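Local coordinates for CHAD domain (Ricinus communis, PDB 6QV5), which probably binds inorganic polyphosphate, as CHAD domains do, through an all-helical fold built on four-helix bundles, at residues Glu240-His244 with Gln279-Asp285; Asp100-Leu104 with Val249-Leu254. All blocks are in the same frame, centred on the assembly; numbering follows the deposited sequence.

How the interactions relate
Helix 224-260 supplies one side of both contacts; their centres are about 15 Å apart, and their nearest atoms, about 5 Å apart, do not touch. Interaction 1 is a surface contact, in which this helix meets the C-terminal end of helix 265-281 and the linker that follows. Interaction 2 is more deeply buried and packs the same helix, farther toward its C-terminal end, across helix 82-108. The chemistry follows the setting. A linker without regular structure offers main-chain N-H and C=O groups, so polar and charged side chains meet it in interaction 1. Two regular helices satisfy their own backbones, so interaction 2 relies on leucine, tryptophan, alanine and valine, with one long salt bridge at its margin.

Interaction 1: residues Glu240-His244 with Gln279-Asp285; sequences ELGRH and QAMRPAD
Arg-243 points its guanidinium end-on at the linker, where NH1 and NH2 both donate to the carbonyl oxygen of Arg-282, at 2.9 and 3.1 Å. Both nitrogens reach that oxygen from the same face of its carbonyl plane, while the oxygen stays in the guanidinium plane. Arg-243 NH2 also forms a salt bridge with Glu-240 OE2 (3.0 Å), one helical turn back. The second grip on Glu-240 OE2 comes from the opposite face of the carboxylate, where the backbone N of Asp-285 donates at 3.0 Å, nearly straight at 166°. Glutamate suits this place: its chain, bent at chi2 (56°), carries an acceptor to the main-chain N-H of an N-cap residue. With CG anti to the backbone N (chi1 -171°), the His-244 ring reaches toward the linker and turns its edge to the Gln-279 carbonyl, CE1 lying 3.2 Å from that O. Ala-284, small enough for close approach, sets CB against Leu-241 CD2 (3.9 Å). The linker between helices 265-281 and 286-293 is thus held along helix 224-260; Leu-241 also packs on helix 198-217, and Glu-240 and Leu-241 both touch Ile-289 of helix 286-293.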
ATOM      1  N   GLU A 240      -5.258 -12.209   2.653  1.00 74.09           N
ATOM      2  CA  GLU A 240      -4.742 -13.552   2.388  1.00 73.69           C
ATOM      3  C   GLU A 240      -3.407 -13.534   1.640  1.00 77.13           C
ATOM      4  O   GLU A 240      -2.455 -14.170   2.099  1.00 76.87           O
ATOM      5  CB  GLU A 240      -5.799 -14.422   1.674  1.00 75.04           C
ATOM      6  CG  GLU A 240      -5.377 -15.859   1.375  1.00 85.84           C
ATOM      7  CD  GLU A 240      -4.916 -16.736   2.526  1.00105.21           C
ATOM      8  OE1 GLU A 240      -5.422 -16.569   3.660  1.00100.30           O
ATOM      9  OE2 GLU A 240      -4.051 -17.609   2.285  1.00 97.97           O
ATOM     10  N   LEU A 241      -3.335 -12.815   0.503  1.00 73.28           N
ATOM     11  CA  LEU A 241      -2.110 -12.706  -0.299  1.00 72.93           C
ATOM     12  C   LEU A 241      -1.015 -11.909   0.422  1.00 76.33           C
ATOM     13  O   LEU A 241       0.169 -12.178   0.212  1.00 75.77           O
ATOM     14  CB  LEU A 241      -2.394 -12.109  -1.688  1.00 72.96           C
ATOM     15  CG  LEU A 241      -3.204 -12.969  -2.665  1.00 77.70           C
ATOM     16  CD1 LEU A 241      -3.902 -12.107  -3.694  1.00 77.73           C
ATOM     17  CD2 LEU A 241      -2.332 -14.016  -3.351  1.00 80.40           C
ATOM     18  N   GLY A 242      -1.427 -10.959   1.265  1.00 72.58           N
ATOM     19  CA  GLY A 242      -0.536 -10.126   2.067  1.00 72.18           C
ATOM     20  C   GLY A 242       0.137 -10.899   3.183  1.00 75.53           C
ATOM     21  O   GLY A 242       1.288 -10.612   3.525  1.00 75.05           O
ATOM     22  N   ARG A 243      -0.581 -11.894   3.753  1.00 71.77           N
ATOM     23  CA  ARG A 243      -0.106 -12.785   4.819  1.00 71.29           C
ATOM     24  C   ARG A 243       1.108 -13.588   4.329  1.00 74.78           C
ATOM     25  O   ARG A 243       2.126 -13.635   5.021  1.00 74.09           O
ATOM     26  CB  ARG A 243      -1.245 -13.719   5.279  1.00 70.96           C
ATOM     27  CG  ARG A 243      -0.833 -14.792   6.290  1.00 79.51           C
ATOM     28  CD  ARG A 243      -1.799 -15.974   6.332  1.00 85.96           C
ATOM     29  NE  ARG A 243      -1.947 -16.645   5.034  1.00 89.39           N
ATOM     30  CZ  ARG A 243      -1.137 -17.593   4.571  1.00100.39           C
ATOM     31  NH1 ARG A 243      -0.096 -17.999   5.289  1.00 85.78           N
ATOM     32  NH2 ARG A 243      -1.358 -18.139   3.383  1.00 85.44           N
ATOM     33  N   HIS A 244       0.998 -14.191   3.125  1.00 71.39           N
ATOM     34  CA  HIS A 244       2.064 -14.972   2.495  1.00 71.16           C
ATOM     35  C   HIS A 244       3.213 -14.063   2.047  1.00 73.83           C
ATOM     36  O   HIS A 244       4.369 -14.493   2.059  1.00 73.17           O
ATOM     37  CB  HIS A 244       1.519 -15.792   1.313  1.00 72.10           C
ATOM     38  CG  HIS A 244       2.506 -16.770   0.758  1.00 75.63           C
ATOM     39  ND1 HIS A 244       2.613 -18.053   1.265  1.00 77.48           N
ATOM     40  CD2 HIS A 244       3.420 -16.612  -0.229  1.00 77.49           C
ATOM     41  CE1 HIS A 244       3.574 -18.636   0.566  1.00 76.95           C
ATOM     42  NE2 HIS A 244       4.092 -17.806  -0.341  1.00 77.32           N
ATOM     43  N   GLN A 279       5.641 -20.848   4.607  1.00 84.19           N
ATOM     44  CA  GLN A 279       5.359 -20.497   3.212  1.00 84.43           C
ATOM     45  C   GLN A 279       4.886 -21.735   2.437  1.00 90.29           C
ATOM     46  O   GLN A 279       4.033 -21.614   1.558  1.00 89.96           O
ATOM     47  CB  GLN A 279       6.616 -19.923   2.535  1.00 85.56           C
ATOM     48  CG  GLN A 279       6.934 -18.480   2.908  1.00 96.81           C
ATOM     49  CD  GLN A 279       8.242 -18.008   2.316  1.00113.54           C
ATOM     50  OE1 GLN A 279       8.429 -17.969   1.094  1.00108.27           O
ATOM     51  NE2 GLN A 279       9.175 -17.626   3.173  1.00105.35           N
ATOM     52  N   ALA A 280       5.451 -22.918   2.761  1.00 88.44           N
ATOM     53  CA  ALA A 280       5.128 -24.194   2.118  1.00 88.99           C
ATOM     54  C   ALA A 280       3.916 -24.896   2.743  1.00 94.66           C
ATOM     55  O   ALA A 280       3.117 -25.484   2.013  1.00 94.42           O
ATOM     56  CB  ALA A 280       6.340 -25.113   2.142  1.00 89.72           C
ATOM     57  N   MET A 281       3.792 -24.851   4.087  1.00 92.58           N
ATOM     58  CA  MET A 281       2.694 -25.478   4.833  1.00 93.10           C
ATOM     59  C   MET A 281       1.414 -24.660   4.716  1.00 96.87           C
ATOM     60  O   MET A 281       0.339 -25.234   4.536  1.00 96.47           O
ATOM     61  CB  MET A 281       3.058 -25.692   6.317  1.00 95.82           C
ATOM     62  CG  MET A 281       4.272 -26.581   6.557  1.00100.02           C
ATOM     63  SD  MET A 281       4.162 -28.238   5.850  1.00104.88           S
ATOM     64  CE  MET A 281       5.774 -28.365   5.110  1.00101.74           C
ATOM     65  N   ARG A 282       1.529 -23.320   4.814  1.00 93.35           N
ATOM     66  CA  ARG A 282       0.395 -22.403   4.696  1.00 93.03           C
ATOM     67  C   ARG A 282       0.590 -21.442   3.502  1.00 95.85           C
ATOM     68  O   ARG A 282       0.883 -20.261   3.717  1.00 95.42           O
ATOM     69  CB  ARG A 282       0.147 -21.636   6.012  1.00 94.18           C
ATOM     70  CG  ARG A 282      -0.362 -22.503   7.164  1.00108.04           C
ATOM     71  CD  ARG A 282      -0.965 -21.679   8.291  1.00122.00           C
ATOM     72  NE  ARG A 282       0.037 -20.885   9.010  1.00132.91           N
ATOM     73  CZ  ARG A 282      -0.231 -20.091  10.043  1.00148.16           C
ATOM     74  NH1 ARG A 282      -1.473 -19.976  10.499  1.00137.02           N
ATOM     75  NH2 ARG A 282       0.742 -19.408  10.632  1.00134.08           N
ATOM     76  N   PRO A 283       0.451 -21.907   2.233  1.00 91.83           N
ATOM     77  CA  PRO A 283       0.602 -20.970   1.107  1.00 91.37           C
ATOM     78  C   PRO A 283      -0.671 -20.150   0.895  1.00 94.25           C
ATOM     79  O   PRO A 283      -1.685 -20.423   1.547  1.00 93.44           O
ATOM     80  CB  PRO A 283       0.916 -21.886  -0.077  1.00 93.18           C
ATOM     81  CG  PRO A 283       0.296 -23.200   0.271  1.00 97.75           C
ATOM     82  CD  PRO A 283       0.082 -23.261   1.760  1.00 93.35           C
ATOM     83  N   ALA A 284      -0.622 -19.135   0.007  1.00 90.58           N
ATOM     84  CA  ALA A 284      -1.783 -18.297  -0.298  1.00 90.28           C
ATOM     85  C   ALA A 284      -2.876 -19.191  -0.888  1.00 93.91           C
ATOM     86  O   ALA A 284      -2.689 -19.761  -1.968  1.00 93.29           O
ATOM     87  CB  ALA A 284      -1.396 -17.194  -1.277  1.00 90.97           C
ATOM     88  N   ASP A 285      -3.966 -19.402  -0.119  1.00 90.60           N
ATOM     89  CA  ASP A 285      -5.078 -20.268  -0.517  1.00 90.59           C
ATOM     90  C   ASP A 285      -5.817 -19.685  -1.716  1.00 93.84           C
ATOM     91  O   ASP A 285      -6.780 -18.928  -1.560  1.00 93.34           O
ATOM     92  CB  ASP A 285      -6.023 -20.563   0.669  1.00 92.67           C
ATOM     93  CG  ASP A 285      -6.985 -21.725   0.463  1.00105.06           C
ATOM     94  OD1 ASP A 285      -6.807 -22.486  -0.517  1.00105.99           O
ATOM     95  OD2 ASP A 285      -7.903 -21.887   1.295  1.00112.37           O
TER

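Interaction 2: residues Asp100-Leu104 with Val249-Leu254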
ATOM      1  N   ASP A 100       8.491  -2.244   6.581  1.00 55.67           N
ATOM      2  CA  ASP A 100       8.906  -3.645   6.418  1.00 56.04           C
ATOM      3  C   ASP A 100       9.513  -4.223   7.700  1.00 60.86           C
ATOM      4  O   ASP A 100       9.160  -5.338   8.089  1.00 60.64           O
ATOM      5  CB  ASP A 100       9.905  -3.793   5.250  1.00 58.05           C
ATOM      6  CG  ASP A 100       9.315  -3.723   3.849  1.00 69.86           C
ATOM      7  OD1 ASP A 100       8.070  -3.636   3.726  1.00 70.75           O
ATOM      8  OD2 ASP A 100      10.098  -3.756   2.875  1.00 76.31           O
ATOM      9  N   TRP A 101      10.400  -3.456   8.365  1.00 57.92           N
ATOM     10  CA  TRP A 101      11.045  -3.865   9.612  1.00 58.25           C
ATOM     11  C   TRP A 101      10.097  -3.830  10.810  1.00 63.05           C
ATOM     12  O   TRP A 101      10.285  -4.602  11.750  1.00 62.79           O
ATOM     13  CB  TRP A 101      12.325  -3.060   9.868  1.00 57.12           C
ATOM     14  CG  TRP A 101      13.475  -3.533   9.034  1.00 58.18           C
ATOM     15  CD1 TRP A 101      13.834  -3.079   7.800  1.00 61.10           C
ATOM     16  CD2 TRP A 101      14.354  -4.626   9.331  1.00 58.13           C
ATOM     17  NE1 TRP A 101      14.915  -3.787   7.330  1.00 60.65           N
ATOM     18  CE2 TRP A 101      15.251  -4.748   8.246  1.00 62.11           C
ATOM     19  CE3 TRP A 101      14.494  -5.495  10.427  1.00 59.39           C
ATOM     20  CZ2 TRP A 101      16.273  -5.706   8.224  1.00 61.44           C
ATOM     21  CZ3 TRP A 101      15.508  -6.441  10.405  1.00 60.92           C
ATOM     22  CH2 TRP A 101      16.381  -6.542   9.313  1.00 61.58           C
ATOM     23  N   ASP A 102       9.071  -2.959  10.769  1.00 60.45           N
ATOM     24  CA  ASP A 102       8.067  -2.855  11.829  1.00 60.76           C
ATOM     25  C   ASP A 102       7.071  -4.020  11.772  1.00 64.64           C
ATOM     26  O   ASP A 102       6.626  -4.483  12.823  1.00 63.94           O
ATOM     27  CB  ASP A 102       7.333  -1.504  11.766  1.00 62.93           C
ATOM     28  CG  ASP A 102       7.487  -0.621  12.997  1.00 75.56           C
ATOM     29  OD1 ASP A 102       8.115  -1.074  13.986  1.00 76.39           O
ATOM     30  OD2 ASP A 102       6.978   0.520  12.975  1.00 81.85           O
ATOM     31  N   VAL A 103       6.729  -4.489  10.547  1.00 61.59           N
ATOM     32  CA  VAL A 103       5.823  -5.623  10.301  1.00 61.76           C
ATOM     33  C   VAL A 103       6.502  -6.907  10.800  1.00 66.64           C
ATOM     34  O   VAL A 103       5.870  -7.699  11.498  1.00 65.97           O
ATOM     35  CB  VAL A 103       5.372  -5.719   8.809  1.00 65.44           C
ATOM     36  CG1 VAL A 103       4.626  -7.023   8.519  1.00 65.12           C
ATOM     37  CG2 VAL A 103       4.513  -4.522   8.411  1.00 65.19           C
ATOM     38  N   LEU A 104       7.800  -7.079  10.467  1.00 64.35           N
ATOM     39  CA  LEU A 104       8.631  -8.214  10.871  1.00 64.82           C
ATOM     40  C   LEU A 104       8.693  -8.344  12.400  1.00 70.49           C
ATOM     41  O   LEU A 104       8.551  -9.448  12.917  1.00 70.04           O
ATOM     42  CB  LEU A 104      10.048  -8.082  10.256  1.00 64.79           C
ATOM     43  CG  LEU A 104      11.161  -9.039  10.737  1.00 69.41           C
ATOM     44  CD1 LEU A 104      10.875 -10.486  10.354  1.00 69.59           C
ATOM     45  CD2 LEU A 104      12.506  -8.627  10.181  1.00 71.27           C
ATOM     46  N   VAL A 249       8.895 -11.551   2.611  1.00 68.48           N
ATOM     47  CA  VAL A 249       9.620 -10.296   2.866  1.00 67.76           C
ATOM     48  C   VAL A 249      10.539 -10.514   4.081  1.00 70.75           C
ATOM     49  O   VAL A 249      11.707 -10.122   4.044  1.00 70.01           O
ATOM     50  CB  VAL A 249       8.660  -9.073   3.018  1.00 71.55           C
ATOM     51  CG1 VAL A 249       9.356  -7.866   3.652  1.00 71.20           C
ATOM     52  CG2 VAL A 249       8.051  -8.683   1.672  1.00 71.35           C
ATOM     53  N   ALA A 250      10.015 -11.201   5.122  1.00 66.98           N
ATOM     54  CA  ALA A 250      10.728 -11.559   6.352  1.00 66.64           C
ATOM     55  C   ALA A 250      11.996 -12.367   6.056  1.00 70.43           C
ATOM     56  O   ALA A 250      13.050 -12.065   6.616  1.00 69.61           O
ATOM     57  CB  ALA A 250       9.813 -12.347   7.271  1.00 67.27           C
ATOM     58  N   GLY A 251      11.881 -13.351   5.158  1.00 67.34           N
ATOM     59  CA  GLY A 251      12.986 -14.200   4.723  1.00 67.41           C
ATOM     60  C   GLY A 251      14.070 -13.427   3.999  1.00 71.62           C
ATOM     61  O   GLY A 251      15.257 -13.714   4.173  1.00 71.42           O
ATOM     62  N   ARG A 252      13.662 -12.423   3.198  1.00 68.39           N
ATOM     63  CA  ARG A 252      14.548 -11.534   2.446  1.00 68.23           C
ATOM     64  C   ARG A 252      15.273 -10.575   3.407  1.00 71.58           C
ATOM     65  O   ARG A 252      16.487 -10.404   3.284  1.00 71.22           O
ATOM     66  CB  ARG A 252      13.740 -10.759   1.382  1.00 69.01           C
ATOM     67  CG  ARG A 252      14.567  -9.805   0.515  1.00 80.04           C
ATOM     68  CD  ARG A 252      13.709  -8.920  -0.381  1.00 90.94           C
ATOM     69  NE  ARG A 252      12.794  -8.054   0.371  1.00100.34           N
ATOM     70  CZ  ARG A 252      13.105  -6.849   0.844  1.00115.06           C
ATOM     71  NH1 ARG A 252      14.320  -6.347   0.659  1.00101.45           N
ATOM     72  NH2 ARG A 252      12.204  -6.140   1.510  1.00103.10           N
ATOM     73  N   LEU A 253      14.530  -9.968   4.363  1.00 67.85           N
ATOM     74  CA  LEU A 253      15.068  -9.033   5.359  1.00 67.61           C
ATOM     75  C   LEU A 253      16.055  -9.694   6.317  1.00 72.77           C
ATOM     76  O   LEU A 253      17.081  -9.089   6.635  1.00 72.47           O
ATOM     77  CB  LEU A 253      13.947  -8.338   6.160  1.00 67.39           C
ATOM     78  CG  LEU A 253      13.048  -7.330   5.430  1.00 71.58           C
ATOM     79  CD1 LEU A 253      11.923  -6.872   6.333  1.00 71.50           C
ATOM     80  CD2 LEU A 253      13.831  -6.116   4.943  1.00 73.50           C
ATOM     81  N   LEU A 254      15.751 -10.925   6.778  1.00 70.50           N
ATOM     82  CA  LEU A 254      16.616 -11.669   7.697  1.00 70.83           C
ATOM     83  C   LEU A 254      17.902 -12.150   7.028  1.00 76.55           C
ATOM     84  O   LEU A 254      18.961 -12.064   7.648  1.00 76.28           O
ATOM     85  CB  LEU A 254      15.871 -12.823   8.387  1.00 70.80           C
ATOM     86  CG  LEU A 254      14.827 -12.436   9.445  1.00 75.33           C
ATOM     87  CD1 LEU A 254      13.866 -13.576   9.699  1.00 75.35           C
ATOM     88  CD2 LEU A 254      15.478 -11.984  10.750  1.00 77.74           C
TER
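Two helices of the all-helical CHAD fold, 82-108 and 224-260, cross steeply here: their short segments make an angle of 108°, with axes 10.2 Å apart at closest approach. Leu-253 is the central side chain. With CG beside the backbone N (chi1 -69°), its branch reaches helix 82-108, where one methyl goes to Trp-101 and the other to Asp-100. Leu-253 CD2 lies 3.5 Å from Trp-101 NE1, by the five-membered ring, while CB stands over the indole face on the six-membered side, nearest CZ2. The two side chains run antiparallel alongside one another, the broad indole giving the leucine a flat apolar surface. The other methyl, Leu-253 CD1, rests 3.6 Å from the backbone O of Asp-100 and 3.8 Å from CB of that residue. Leu-104 takes the next turn of its helix. Its CD1 packs on Ala-250 CB at 3.8 Å, where the short alanine lets the backbones approach to 6.0 Å between the CA atoms of these two residues, and the same methyl also meets Leu-254 CD1.

Toward the more exposed margin, Asp-100 turns its carboxylate across Val-249, CG to CG1. Its OD2 forms a long salt bridge with Arg-252 NH2 (3.5 Å), lying in the guanidinium plane although the two flat groups are 68° apart. Arginine suits this margin because its long chain, bent at chi3, can serve two acids: NH1 forms a salt bridge with Glu-256 of its own helix. Beyond the pair, Trp-101 packs on Val-129, Ile-132 and Lys-136 of helix 122-145, which Leu-104 also touches, while Ala-250 and Leu-254 lean on helix 265-281, so the crossing joins its two helices to two more.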